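Local coordinates for protein N-acetylneuraminic acid (Sialic acid) synthetase (Leptospira borgpetersenii serovar Hardjo-bovis, PDB 6NCS) that probably synthesises sialic acid or its 9-phosphate from an N-acyl sugar and phosphoenolpyruvate, and binds a manganese ion, at residues G206-S211 and I227-Y232; V26-E31 and K54-K59; I148-T153 and I174-V179; M184-A189 and I214-L219; S192-L197 and V221-E226. All coordinates share one frame; numbering follows the deposited sequence. Where two conformers were deposited one is given.

Contacts 1, 2 and 3 are parallel strand pairs of one TIM barrel. Strand 227-231 of contact 1 borders strand 27-33 of contact 2, with I228 O 2.7 Å from I29 N. Strand 205-209 of contact 1 borders strand 173-178 of contact 3, with S208 N 2.8 Å from H177 O. The manganese ion lies in contact 1, about 4 Å from the side chain of E31 in contact 2. The side chain of C178 in contact 3 is about 6 Å from the manganese ion. Contacts 4 and 5 lie outside the strands and share helix 215-222. Both, like contact 3, reach the second subunit. H177 NE2 joins contact 3 to A189 O of contact 4.

Contact 1: G206-S211 and I227-Y232; sequences GYSDHS and IIEKHY. With MN (manganese (II) ion), chain C.
This parallel strand pair of the TIM barrel carries the manganese site: H210 and H231, near the C-terminal ends of the two strands, bind one ion. E229 N bonds to Y207 O, and D209 N to E229 O. H210 NE2 is 2.1 Å from the metal and H231 NE2 2.2 Å. The two rings meet rim to rim, with planes at 56°. Water 3 is another ligand and donates to E229 OE1, 2.5 Å away. E229 is extended (chi1 -176°, chi2 179°), which carries its carboxylate up to this water. E229 OE2 pairs with K125. The face with Y207 and K230 has its own network. K230 NZ forms a salt bridge with D209 OD2 at 3.0 Å and is also bonded to G213 O. S211 OG donates to the syn lone pair of D209 OD2 at 2.6 Å. Y207 OH donates to the anti lone pair of D209 OD1 at 2.8 Å. On the metal side, E229 may polarise the bound water and hold it in place.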
# COMPACT_ATOMS: atom_id res chain seq x y z
N GLY A 206 -1.03 -0.48 -12.83
CA GLY A 206 -2.12 -0.98 -12.02
C GLY A 206 -1.96 -2.44 -11.67
O GLY A 206 -0.84 -2.96 -11.64
N TYR A 207 -3.07 -3.12 -11.45
CA TYR A 207 -3.04 -4.49 -10.95
C TYR A 207 -4.25 -5.25 -11.47
O TYR A 207 -5.38 -4.75 -11.40
CB TYR A 207 -3.03 -4.50 -9.41
CG TYR A 207 -3.17 -5.90 -8.84
CD1 TYR A 207 -2.16 -6.85 -9.02
CD2 TYR A 207 -4.32 -6.29 -8.17
CE1 TYR A 207 -2.30 -8.14 -8.53
CE2 TYR A 207 -4.46 -7.57 -7.67
CZ TYR A 207 -3.45 -8.49 -7.86
OH TYR A 207 -3.59 -9.77 -7.39
N SER A 208 -4.01 -6.45 -11.99
CA SER A 208 -5.06 -7.36 -12.42
C SER A 208 -5.12 -8.55 -11.47
O SER A 208 -4.11 -9.22 -11.26
CB SER A 208 -4.82 -7.83 -13.86
OG SER A 208 -5.87 -8.69 -14.28
N ASP A 209 -6.29 -8.82 -10.90
CA ASP A 209 -6.42 -9.80 -9.83
C ASP A 209 -6.93 -11.14 -10.34
O ASP A 209 -7.83 -11.20 -11.19
CB ASP A 209 -7.36 -9.31 -8.73
CG ASP A 209 -7.33 -10.22 -7.51
OD1 ASP A 209 -6.26 -10.32 -6.87
OD2 ASP A 209 -8.36 -10.84 -7.19
N HIS A 210 -6.40 -12.22 -9.75
CA HIS A 210 -6.90 -13.57 -9.98
C HIS A 210 -7.08 -14.31 -8.66
O HIS A 210 -7.01 -15.54 -8.60
CB HIS A 210 -5.99 -14.33 -10.94
CG HIS A 210 -5.97 -13.72 -12.30
ND1 HIS A 210 -5.00 -12.83 -12.71
CD2 HIS A 210 -6.85 -13.81 -13.33
CE1 HIS A 210 -5.26 -12.43 -13.94
NE2 HIS A 210 -6.38 -13.01 -14.34
N SER A 211 -7.34 -13.56 -7.59
CA SER A 211 -7.63 -14.13 -6.29
C SER A 211 -9.12 -14.39 -6.13
O SER A 211 -9.95 -13.97 -6.95
CB SER A 211 -7.17 -13.19 -5.18
OG SER A 211 -8.14 -12.17 -5.00
N ILE A 227 -4.98 1.35 -11.63
CA ILE A 227 -6.02 0.65 -12.37
C ILE A 227 -6.19 -0.67 -11.65
O ILE A 227 -5.21 -1.26 -11.19
CB ILE A 227 -5.61 0.40 -13.84
CG1 ILE A 227 -5.31 1.71 -14.57
CG2 ILE A 227 -6.70 -0.38 -14.58
CD1 ILE A 227 -3.83 2.16 -14.48
N ILE A 228 -7.44 -1.13 -11.51
CA ILE A 228 -7.72 -2.44 -10.93
C ILE A 228 -8.59 -3.20 -11.92
O ILE A 228 -9.62 -2.69 -12.37
CB ILE A 228 -8.43 -2.34 -9.57
CG1 ILE A 228 -7.50 -1.74 -8.51
CG2 ILE A 228 -8.93 -3.72 -9.14
CD1 ILE A 228 -6.38 -2.71 -8.07
N GLU A 229 -8.18 -4.43 -12.23
CA GLU A 229 -8.98 -5.35 -13.02
C GLU A 229 -9.36 -6.53 -12.13
O GLU A 229 -8.50 -7.08 -11.43
CB GLU A 229 -8.22 -5.82 -14.26
CG GLU A 229 -9.04 -6.71 -15.18
CD GLU A 229 -8.28 -7.14 -16.41
OE1 GLU A 229 -7.99 -8.34 -16.55
OE2 GLU A 229 -7.95 -6.27 -17.24
N LYS A 230 -10.63 -6.91 -12.15
CA LYS A 230 -11.13 -7.99 -11.30
C LYS A 230 -12.13 -8.81 -12.10
O LYS A 230 -13.04 -8.24 -12.71
CB LYS A 230 -11.78 -7.41 -10.03
CG LYS A 230 -12.49 -8.42 -9.13
CD LYS A 230 -11.51 -9.34 -8.41
CE LYS A 230 -12.24 -10.56 -7.82
NZ LYS A 230 -11.28 -11.53 -7.20
N HIS A 231 -11.97 -10.13 -12.11
CA HIS A 231 -12.94 -10.96 -12.81
C HIS A 231 -14.31 -10.82 -12.16
O HIS A 231 -14.43 -10.57 -10.95
CB HIS A 231 -12.52 -12.43 -12.82
CG HIS A 231 -11.42 -12.73 -13.78
ND1 HIS A 231 -11.60 -13.52 -14.90
CD2 HIS A 231 -10.12 -12.33 -13.81
CE1 HIS A 231 -10.46 -13.60 -15.57
NE2 HIS A 231 -9.55 -12.89 -14.93
N TYR A 232 -15.35 -11.00 -12.96
CA TYR A 232 -16.68 -10.54 -12.60
C TYR A 232 -17.73 -11.51 -13.11
O TYR A 232 -17.62 -12.05 -14.22
CB TYR A 232 -16.87 -9.12 -13.15
CG TYR A 232 -18.30 -8.64 -13.22
CD1 TYR A 232 -19.07 -8.51 -12.07
CD2 TYR A 232 -18.87 -8.30 -14.44
CE1 TYR A 232 -20.38 -8.08 -12.13
CE2 TYR A 232 -20.18 -7.85 -14.51
CZ TYR A 232 -20.93 -7.74 -13.35
OH TYR A 232 -22.23 -7.30 -13.42
MN MN C . -7.64 -12.59 -16.01
O HOH W 1 -8.52 -9.70 -13.28
O HOH W 2 -10.42 -11.89 -10.19
O HOH W 3 -8.00 -10.68 -15.72

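Contact 2: V26-E31 and K54-K59; sequences VFIIAE and KANAIK
A55 opens the contact, its CB 4.4 Å from A30 CB. Next, N56 meets the first strand with its side chain. N56 OD1 accepts from I28 N at 2.8 Å, with the donor tilted 31° from the carbonyl plane. The N56 CG is anti to the carbonyl carbon (chi1 -60°), which turns the amide toward this N-H. N56 CB sits over one face of the F27 ring, 3.9 Å from its centroid, a CH-pi contact. The ring and amide planes are only 22° apart. A57 starts strand 57-62, and its N donates to I28 O. A57 CB also packs near F27 CZ, at 3.8 Å. A57 O takes the bond from A30 N at 2.9 Å. I58 turns to the face of A30, and its CA makes a CA-H...O contact with A30 O. K59 returns to the face of I29, its N bonding to A30 O. Strands 27-33 and 57-62 belong to a beta-alpha-beta unit around helix 40-52. K59 bends at its last two torsions, and NZ comes 2.8 Å from E31 OE2, above the carboxylate plane. K59 NZ also bonds T106 OG1 and a citrate, probably from the crystallisation liquor. E31 OE1 is held by Q61, and E31 lies beside H231 of the manganese site. The salt bridge, with Q61 and T106, probably steadies both charged groups.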
# COMPACT_ATOMS: atom_id res chain seq x y z
N VAL A 26 -8.82 5.82 -9.29
CA VAL A 26 -8.48 4.48 -9.77
C VAL A 26 -9.52 4.04 -10.78
O VAL A 26 -10.73 4.10 -10.52
CB VAL A 26 -8.41 3.50 -8.59
CG1 VAL A 26 -8.09 2.08 -9.10
CG2 VAL A 26 -7.37 3.96 -7.59
N PHE A 27 -9.05 3.57 -11.93
CA PHE A 27 -9.90 3.08 -13.00
C PHE A 27 -10.18 1.60 -12.76
O PHE A 27 -9.24 0.80 -12.72
CB PHE A 27 -9.18 3.31 -14.33
CG PHE A 27 -10.01 3.05 -15.54
CD1 PHE A 27 -10.92 4.00 -15.99
CD2 PHE A 27 -9.84 1.88 -16.27
CE1 PHE A 27 -11.68 3.77 -17.13
CE2 PHE A 27 -10.60 1.64 -17.42
CZ PHE A 27 -11.51 2.58 -17.85
N ILE A 28 -11.44 1.24 -12.57
CA ILE A 28 -11.81 -0.13 -12.17
C ILE A 28 -12.48 -0.85 -13.33
O ILE A 28 -13.50 -0.38 -13.86
CB ILE A 28 -12.71 -0.13 -10.92
CG1 ILE A 28 -11.93 0.46 -9.74
CG2 ILE A 28 -13.14 -1.57 -10.58
CD1 ILE A 28 -12.75 0.69 -8.50
N ILE A 29 -11.92 -2.01 -13.70
CA ILE A 29 -12.37 -2.81 -14.84
C ILE A 29 -12.99 -4.08 -14.31
O ILE A 29 -12.33 -4.83 -13.58
CB ILE A 29 -11.20 -3.16 -15.78
CG1 ILE A 29 -10.58 -1.90 -16.40
CG2 ILE A 29 -11.66 -4.13 -16.89
CD1 ILE A 29 -9.09 -2.11 -16.77
N ALA A 30 -14.24 -4.34 -14.69
CA ALA A 30 -14.90 -5.61 -14.41
C ALA A 30 -14.60 -6.55 -15.58
O ALA A 30 -15.01 -6.28 -16.70
CB ALA A 30 -16.40 -5.39 -14.25
N GLU A 31 -13.85 -7.63 -15.32
CA GLU A 31 -13.48 -8.57 -16.38
C GLU A 31 -14.60 -9.60 -16.48
O GLU A 31 -14.67 -10.54 -15.69
CB GLU A 31 -12.11 -9.20 -16.10
CG GLU A 31 -11.84 -10.58 -16.75
CD GLU A 31 -11.65 -10.54 -18.25
OE1 GLU A 31 -10.73 -11.22 -18.75
OE2 GLU A 31 -12.43 -9.85 -18.94
N LYS A 54 -21.05 0.75 -10.42
CA LYS A 54 -20.22 1.94 -10.70
C LYS A 54 -18.78 1.57 -11.07
O LYS A 54 -17.86 2.37 -10.87
CB LYS A 54 -20.24 2.94 -9.54
CG LYS A 54 -21.64 3.36 -9.05
CD LYS A 54 -22.49 3.91 -10.18
CE LYS A 54 -23.90 4.19 -9.71
NZ LYS A 54 -24.83 4.32 -10.87
N ALA A 55 -18.58 0.39 -11.65
CA ALA A 55 -17.31 0.10 -12.31
C ALA A 55 -17.11 1.06 -13.47
O ALA A 55 -18.07 1.51 -14.11
CB ALA A 55 -17.29 -1.34 -12.84
N ASN A 56 -15.85 1.39 -13.76
CA ASN A 56 -15.59 2.32 -14.86
C ASN A 56 -15.74 1.66 -16.21
O ASN A 56 -16.14 2.31 -17.19
CB ASN A 56 -14.18 2.92 -14.75
CG ASN A 56 -13.97 3.68 -13.47
OD1 ASN A 56 -13.49 3.13 -12.48
ND2 ASN A 56 -14.32 4.96 -13.48
N ALA A 57 -15.42 0.37 -16.29
CA ALA A 57 -15.40 -0.32 -17.57
C ALA A 57 -15.78 -1.78 -17.36
O ALA A 57 -15.60 -2.33 -16.28
CB ALA A 57 -14.01 -0.22 -18.21
N ILE A 58 -16.31 -2.40 -18.42
CA ILE A 58 -16.51 -3.84 -18.45
C ILE A 58 -15.80 -4.40 -19.69
O ILE A 58 -15.88 -3.81 -20.78
CB ILE A 58 -18.00 -4.23 -18.40
CG1 ILE A 58 -18.18 -5.75 -18.35
CG2 ILE A 58 -18.79 -3.60 -19.57
CD1 ILE A 58 -19.57 -6.21 -17.97
N LYS A 59 -15.08 -5.51 -19.50
CA LYS A 59 -14.18 -6.04 -20.51
C LYS A 59 -14.61 -7.45 -20.90
O LYS A 59 -14.99 -8.26 -20.05
CB LYS A 59 -12.74 -6.07 -19.97
CG LYS A 59 -11.68 -6.33 -21.03
CD LYS A 59 -10.30 -6.48 -20.41
CE LYS A 59 -10.16 -7.86 -19.80
NZ LYS A 59 -10.62 -8.84 -20.85

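Contact 3: I148-T153 and I174-V179; sequences ILSRGT and ILLHCV
I148 packs tightly on L176, its CG2 3.6 Å from L176 CG. On the same face I148 and I174 lie side by side, with I148 CG1 4.0 Å from I174 CB. L149 and L175 do likewise on the other face, L149 CD2 meeting L175 CD1 at 4.1 Å. Backbone bonds join the strands between these two faces: L149 N to I174 O, then L176 N to L149 O at 2.8 Å. The bond from R151 N to L176 O is longer, 3.1 Å. These are parallel neighbours of the TIM barrel, joined as a beta-alpha-beta unit by helix 156-168. Beyond S150 the first strand ends and the pairing becomes looser. G152 keeps to the other segment by a CA-H...O contact, its CA 3.5 Å from C178 O. Here a polar side-chain bond replaces apolar packing. R151 takes the crowded position (chi1 50°) and bends twice more, which brings its guanidinium to the edge of the H177 ring. Its NH1 donates to H177 ND1 at 2.9 Å, bent to 133° at the hydrogen. NH1 lies 18° out of the imidazole plane. H177 NE2 bonds to A189 O, consistent with a proton on NE2 and an accepting ND1. R151 NH2 bonds to A154 O. This end lies at the dimer interface: R151 packs on E272, and T153 N bonds to E277 OE1, both of the second subunit.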
# COMPACT_ATOMS: atom_id res chain seq x y z
N ILE A 148 -3.77 -1.55 -22.69
CA ILE A 148 -3.49 -2.04 -21.35
C ILE A 148 -2.88 -3.43 -21.50
O ILE A 148 -3.51 -4.32 -22.09
CB ILE A 148 -4.76 -2.11 -20.49
CG1 ILE A 148 -5.45 -0.74 -20.42
CG2 ILE A 148 -4.39 -2.62 -19.11
CD1 ILE A 148 -6.78 -0.77 -19.64
N LEU A 149 -1.66 -3.61 -21.00
CA LEU A 149 -0.95 -4.89 -21.04
C LEU A 149 -0.79 -5.40 -19.62
O LEU A 149 -0.41 -4.64 -18.73
CB LEU A 149 0.42 -4.72 -21.69
CG LEU A 149 1.36 -5.92 -21.70
CD1 LEU A 149 0.82 -7.04 -22.61
CD2 LEU A 149 2.76 -5.48 -22.15
N SER A 150 -1.10 -6.67 -19.39
CA SER A 150 -0.81 -7.35 -18.13
C SER A 150 0.47 -8.16 -18.27
O SER A 150 0.75 -8.70 -19.34
CB SER A 150 -1.96 -8.28 -17.73
OG SER A 150 -3.06 -7.54 -17.23
N ARG A 151 1.24 -8.25 -17.18
CA ARG A 151 2.56 -8.87 -17.24
C ARG A 151 2.67 -10.18 -16.47
O ARG A 151 3.77 -10.59 -16.10
CB ARG A 151 3.67 -7.90 -16.79
CG ARG A 151 3.50 -7.15 -15.44
CD ARG A 151 3.61 -8.07 -14.21
NE ARG A 151 4.80 -8.93 -14.22
CZ ARG A 151 5.60 -9.11 -13.18
NH1 ARG A 151 5.35 -8.48 -12.04
NH2 ARG A 151 6.65 -9.92 -13.26
N GLY A 152 1.55 -10.88 -16.23
CA GLY A 152 1.65 -12.22 -15.69
C GLY A 152 2.58 -13.05 -16.55
O GLY A 152 2.64 -12.83 -17.76
N THR A 153 3.35 -13.96 -15.94
CA THR A 153 4.35 -14.86 -16.52
C THR A 153 5.68 -14.17 -16.85
O THR A 153 6.65 -14.88 -17.15
CB THR A 153 3.88 -15.57 -17.81
OG1 THR A 153 3.91 -14.65 -18.91
CG2 THR A 153 2.47 -16.12 -17.66
N ILE A 174 -0.65 1.44 -20.66
CA ILE A 174 -0.86 1.14 -19.24
C ILE A 174 -0.36 -0.27 -19.00
O ILE A 174 -0.65 -1.18 -19.79
CB ILE A 174 -2.35 1.28 -18.88
CG1 ILE A 174 -2.79 2.73 -19.03
CG2 ILE A 174 -2.66 0.72 -17.48
CD1 ILE A 174 -4.29 2.91 -19.22
N LEU A 175 0.36 -0.48 -17.90
CA LEU A 175 0.87 -1.81 -17.56
C LEU A 175 0.25 -2.27 -16.24
O LEU A 175 0.25 -1.52 -15.27
CB LEU A 175 2.38 -1.77 -17.45
CG LEU A 175 3.13 -3.07 -17.18
CD1 LEU A 175 2.91 -4.02 -18.36
CD2 LEU A 175 4.62 -2.77 -17.02
N LEU A 176 -0.27 -3.50 -16.21
CA LEU A 176 -0.84 -4.05 -14.98
C LEU A 176 0.06 -5.15 -14.43
O LEU A 176 0.36 -6.13 -15.12
CB LEU A 176 -2.24 -4.63 -15.23
CG LEU A 176 -3.27 -3.72 -15.89
CD1 LEU A 176 -4.62 -4.48 -16.02
CD2 LEU A 176 -3.44 -2.44 -15.10
N HIS A 177 0.48 -5.00 -13.18
CA HIS A 177 1.03 -6.14 -12.46
C HIS A 177 -0.04 -7.22 -12.35
O HIS A 177 -1.24 -6.94 -12.25
CB HIS A 177 1.51 -5.73 -11.06
CG HIS A 177 1.95 -6.90 -10.23
ND1 HIS A 177 2.87 -7.81 -10.68
CD2 HIS A 177 1.56 -7.33 -9.01
CE1 HIS A 177 3.04 -8.75 -9.77
NE2 HIS A 177 2.26 -8.48 -8.74
N CYS A 178 0.39 -8.48 -12.42
CA CYS A 178 -0.52 -9.60 -12.55
C CYS A 178 0.27 -10.86 -12.24
O CYS A 178 1.48 -10.91 -12.49
CB CYS A 178 -1.10 -9.66 -13.98
SG CYS A 178 -2.32 -10.97 -14.24
N VAL A 179 -0.40 -11.86 -11.67
CA VAL A 179 0.20 -13.16 -11.41
C VAL A 179 -0.70 -14.21 -12.05
O VAL A 179 -1.85 -14.36 -11.64
CB VAL A 179 0.37 -13.43 -9.91
CG1 VAL A 179 0.98 -14.82 -9.67
CG2 VAL A 179 1.22 -12.34 -9.27

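Contact 4: M184-A189 and I214-L219; sequences MNEIDA and IEIPLL
E186 OE2 is gripped by water 4 and by R261 NH1 of the second subunit. The water donates to it at 2.6 Å and also to E215 OE1 at 2.5 Å, bridging the two glutamates. The contact joins the loop after strand 173-178 of the TIM barrel to the first turn of helix 215-222, at the dimer interface. E186 OE2 and E215 OE1 are only 3.8 Å apart, and the carboxylate planes are turned 55° from each other. Their like charges are probably balanced by R261 of the second subunit, whose NH2 pairs with E215 OE2. Beside these carboxylates, I216 of the helix packs against the loop. M184 bends at chi3 (68°), and this brings its CE 3.6 Å from I216 CD1. The same CD1 lies near the backbone of E186, 4.0 Å from its CA. The other branch, I216 CG2, meets A189 CB at 4.1 Å.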
# COMPACT_ATOMS: atom_id res chain seq x y z
N MET A 184 -5.04 -17.35 -7.47
CA MET A 184 -3.80 -16.77 -6.95
C MET A 184 -3.87 -16.72 -5.43
O MET A 184 -4.81 -16.17 -4.86
CB MET A 184 -3.58 -15.37 -7.52
CG MET A 184 -2.21 -14.82 -7.18
SD MET A 184 -2.15 -13.04 -7.26
CE MET A 184 -3.21 -12.67 -5.85
N ASN A 185 -2.87 -17.32 -4.78
CA ASN A 185 -2.80 -17.32 -3.33
C ASN A 185 -2.15 -16.03 -2.83
O ASN A 185 -1.42 -15.35 -3.55
CB ASN A 185 -2.03 -18.53 -2.84
CG ASN A 185 -2.61 -19.84 -3.36
OD1 ASN A 185 -3.82 -20.07 -3.29
ND2 ASN A 185 -1.75 -20.70 -3.90
N GLU A 186 -2.43 -15.69 -1.56
CA GLU A 186 -1.94 -14.45 -0.96
C GLU A 186 -0.43 -14.29 -1.12
O GLU A 186 0.06 -13.22 -1.50
CB GLU A 186 -2.29 -14.40 0.53
CG GLU A 186 -3.69 -13.95 0.85
CD GLU A 186 -3.94 -13.86 2.35
OE1 GLU A 186 -3.03 -14.18 3.15
OE2 GLU A 186 -5.06 -13.48 2.73
N ILE A 187 0.32 -15.35 -0.81
CA ILE A 187 1.77 -15.21 -0.79
C ILE A 187 2.36 -15.06 -2.18
O ILE A 187 3.56 -14.79 -2.29
CB ILE A 187 2.46 -16.40 -0.08
CG1 ILE A 187 2.27 -17.69 -0.88
CG2 ILE A 187 1.94 -16.55 1.34
CD1 ILE A 187 3.11 -18.84 -0.35
N ASP A 188 1.56 -15.22 -3.23
CA ASP A 188 2.04 -15.06 -4.60
C ASP A 188 1.74 -13.69 -5.19
O ASP A 188 2.14 -13.43 -6.32
CB ASP A 188 1.42 -16.13 -5.50
CG ASP A 188 2.06 -17.49 -5.32
OD1 ASP A 188 3.24 -17.55 -4.92
OD2 ASP A 188 1.38 -18.50 -5.60
N ALA A 189 1.07 -12.80 -4.44
CA ALA A 189 0.59 -11.54 -5.02
C ALA A 189 1.74 -10.64 -5.45
O ALA A 189 1.62 -9.92 -6.46
CB ALA A 189 -0.30 -10.82 -4.02
N ILE A 214 -11.71 -9.66 -2.86
CA ILE A 214 -11.33 -8.29 -3.21
C ILE A 214 -10.30 -7.71 -2.26
O ILE A 214 -9.84 -6.59 -2.49
CB ILE A 214 -12.55 -7.35 -3.31
CG1 ILE A 214 -13.27 -7.21 -1.97
CG2 ILE A 214 -13.49 -7.79 -4.42
CD1 ILE A 214 -14.26 -6.05 -1.96
N GLU A 215 -9.90 -8.44 -1.22
CA GLU A 215 -8.91 -7.88 -0.30
C GLU A 215 -7.60 -7.60 -1.01
O GLU A 215 -6.99 -6.55 -0.80
CB GLU A 215 -8.67 -8.80 0.89
CG GLU A 215 -7.74 -8.14 1.91
CD GLU A 215 -7.30 -9.07 3.03
OE1 GLU A 215 -6.99 -10.24 2.76
OE2 GLU A 215 -7.27 -8.60 4.19
N ILE A 216 -7.12 -8.54 -1.83
CA ILE A 216 -5.83 -8.33 -2.50
C ILE A 216 -5.87 -7.15 -3.46
O ILE A 216 -4.97 -6.30 -3.40
CB ILE A 216 -5.36 -9.64 -3.16
CG1 ILE A 216 -5.10 -10.69 -2.09
CG2 ILE A 216 -4.09 -9.39 -3.94
CD1 ILE A 216 -4.75 -12.08 -2.60
N PRO A 217 -6.88 -6.99 -4.33
CA PRO A 217 -6.94 -5.75 -5.13
C PRO A 217 -7.02 -4.47 -4.29
O PRO A 217 -6.44 -3.45 -4.69
CB PRO A 217 -8.19 -5.95 -6.02
CG PRO A 217 -8.86 -7.19 -5.57
CD PRO A 217 -7.84 -8.00 -4.80
N LEU A 218 -7.69 -4.48 -3.15
CA LEU A 218 -7.70 -3.29 -2.29
C LEU A 218 -6.31 -3.01 -1.73
O LEU A 218 -5.86 -1.85 -1.69
CB LEU A 218 -8.71 -3.45 -1.16
CG LEU A 218 -10.16 -3.47 -1.69
CD1 LEU A 218 -11.12 -3.79 -0.58
CD2 LEU A 218 -10.48 -2.10 -2.28
N LEU A 219 -5.62 -4.06 -1.27
CA LEU A 219 -4.23 -3.87 -0.86
C LEU A 219 -3.38 -3.37 -2.03
O LEU A 219 -2.46 -2.58 -1.83
CB LEU A 219 -3.66 -5.18 -0.29
CG LEU A 219 -4.25 -5.61 1.06
CD1 LEU A 219 -3.82 -7.00 1.44
CD2 LEU A 219 -3.85 -4.60 2.13
O HOH W 4 -6.34 -11.98 1.05

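Contact 5: S192-L197 and V221-E226; sequences SAIQTL and VASGAE
Helix 193-200 lies against the turn that ends helix 215-222, where I194 CA and G224 CA come within 6.5 Å. The turn is a Schellman motif: A225 N reaches back to A220 O, and G224 N to V221 O, with G224 at positive phi (116°). Both helices belong to the outer layer of the TIM barrel. Q195 bends at chi2 (-64°), which swings its amide over the turn. Its NE2 donates to S223 O at 3.3 Å. The donor stands above the S223 carbonyl plane, while S223 O lies near the plane of the amide. Q195 CG is close to the same oxygen, at 3.5 Å. Water 5 also donates to S223 O, at 2.8 Å, and accepts a weak bond from Q195 N. I194 adds van der Waals packing: CG2 lies 3.8 Å from G224 C of the backbone, and CD1 meets A225 CB at 4.2 Å. Nearby, Q195 also packs on Q195 of the second subunit. S223 O, just past the helix end, thus receives the Q195 amide across the contact, in a long bond, and a bridging water. They may partly offset the negative polarity expected at this carboxyl end of the helix.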
# COMPACT_ATOMS: atom_id res chain seq x y z
N SER A 192 4.42 -5.59 -4.12
CA SER A 192 5.42 -4.53 -4.20
C SER A 192 6.02 -4.42 -5.60
O SER A 192 6.73 -3.44 -5.87
CB SER A 192 6.52 -4.73 -3.15
OG SER A 192 7.20 -5.95 -3.32
N ALA A 193 5.74 -5.37 -6.50
CA ALA A 193 6.14 -5.19 -7.90
C ALA A 193 5.49 -3.95 -8.50
O ALA A 193 6.02 -3.37 -9.46
CB ALA A 193 5.78 -6.42 -8.72
N ILE A 194 4.33 -3.54 -7.98
CA ILE A 194 3.67 -2.33 -8.47
C ILE A 194 4.58 -1.12 -8.29
O ILE A 194 4.77 -0.31 -9.21
CB ILE A 194 2.31 -2.15 -7.77
CG1 ILE A 194 1.34 -3.25 -8.23
CG2 ILE A 194 1.74 -0.72 -8.03
CD1 ILE A 194 0.12 -3.43 -7.34
N GLN A 195 5.18 -0.98 -7.10
CA GLN A 195 6.07 0.15 -6.88
C GLN A 195 7.36 0.01 -7.68
O GLN A 195 7.92 1.01 -8.14
CB GLN A 195 6.39 0.29 -5.39
CG GLN A 195 5.32 0.99 -4.61
CD GLN A 195 5.13 2.43 -5.05
OE1 GLN A 195 6.09 3.09 -5.47
NE2 GLN A 195 3.90 2.91 -4.97
N THR A 196 7.86 -1.22 -7.83
CA THR A 196 9.02 -1.45 -8.69
C THR A 196 8.74 -0.95 -10.10
O THR A 196 9.59 -0.28 -10.71
CB THR A 196 9.35 -2.94 -8.70
OG1 THR A 196 9.73 -3.35 -7.39
CG2 THR A 196 10.51 -3.23 -9.66
N LEU A 197 7.56 -1.25 -10.62
CA LEU A 197 7.20 -0.78 -11.96
C LEU A 197 6.99 0.73 -11.99
O LEU A 197 7.39 1.39 -12.96
CB LEU A 197 5.94 -1.50 -12.45
CG LEU A 197 6.07 -3.01 -12.72
CD1 LEU A 197 4.69 -3.58 -12.98
CD2 LEU A 197 6.98 -3.26 -13.92
N VAL A 221 -4.34 -1.31 -4.37
CA VAL A 221 -4.57 0.14 -4.38
C VAL A 221 -3.71 0.83 -3.33
O VAL A 221 -3.07 1.84 -3.61
CB VAL A 221 -6.06 0.47 -4.18
CG1 VAL A 221 -6.26 1.97 -4.02
CG2 VAL A 221 -6.89 -0.05 -5.35
N ALA A 222 -3.69 0.29 -2.10
CA ALA A 222 -2.83 0.90 -1.08
C ALA A 222 -1.36 0.84 -1.47
O ALA A 222 -0.58 1.72 -1.09
CB ALA A 222 -3.04 0.22 0.28
N SER A 223 -0.96 -0.16 -2.24
CA SER A 223 0.43 -0.27 -2.65
C SER A 223 0.73 0.51 -3.94
O SER A 223 1.83 0.39 -4.47
CB SER A 223 0.83 -1.73 -2.82
OG SER A 223 0.29 -2.27 -4.01
N GLY A 224 -0.23 1.29 -4.44
CA GLY A 224 0.04 2.20 -5.54
C GLY A 224 -0.70 1.94 -6.84
O GLY A 224 -0.50 2.70 -7.80
N ALA A 225 -1.53 0.90 -6.96
CA ALA A 225 -2.20 0.62 -8.23
C ALA A 225 -3.11 1.76 -8.65
O ALA A 225 -3.88 2.29 -7.84
CB ALA A 225 -2.99 -0.68 -8.12
N GLU A 226 -3.04 2.13 -9.93
CA GLU A 226 -3.87 3.19 -10.49
C GLU A 226 -4.99 2.65 -11.36
O GLU A 226 -5.86 3.42 -11.79
CB GLU A 226 -2.98 4.15 -11.30
CG GLU A 226 -1.72 4.55 -10.55
CD GLU A 226 -0.79 5.44 -11.36
OE1 GLU A 226 0.29 4.95 -11.79
OE2 GLU A 226 -1.14 6.61 -11.57
O HOH W 5 3.68 -1.70 -4.56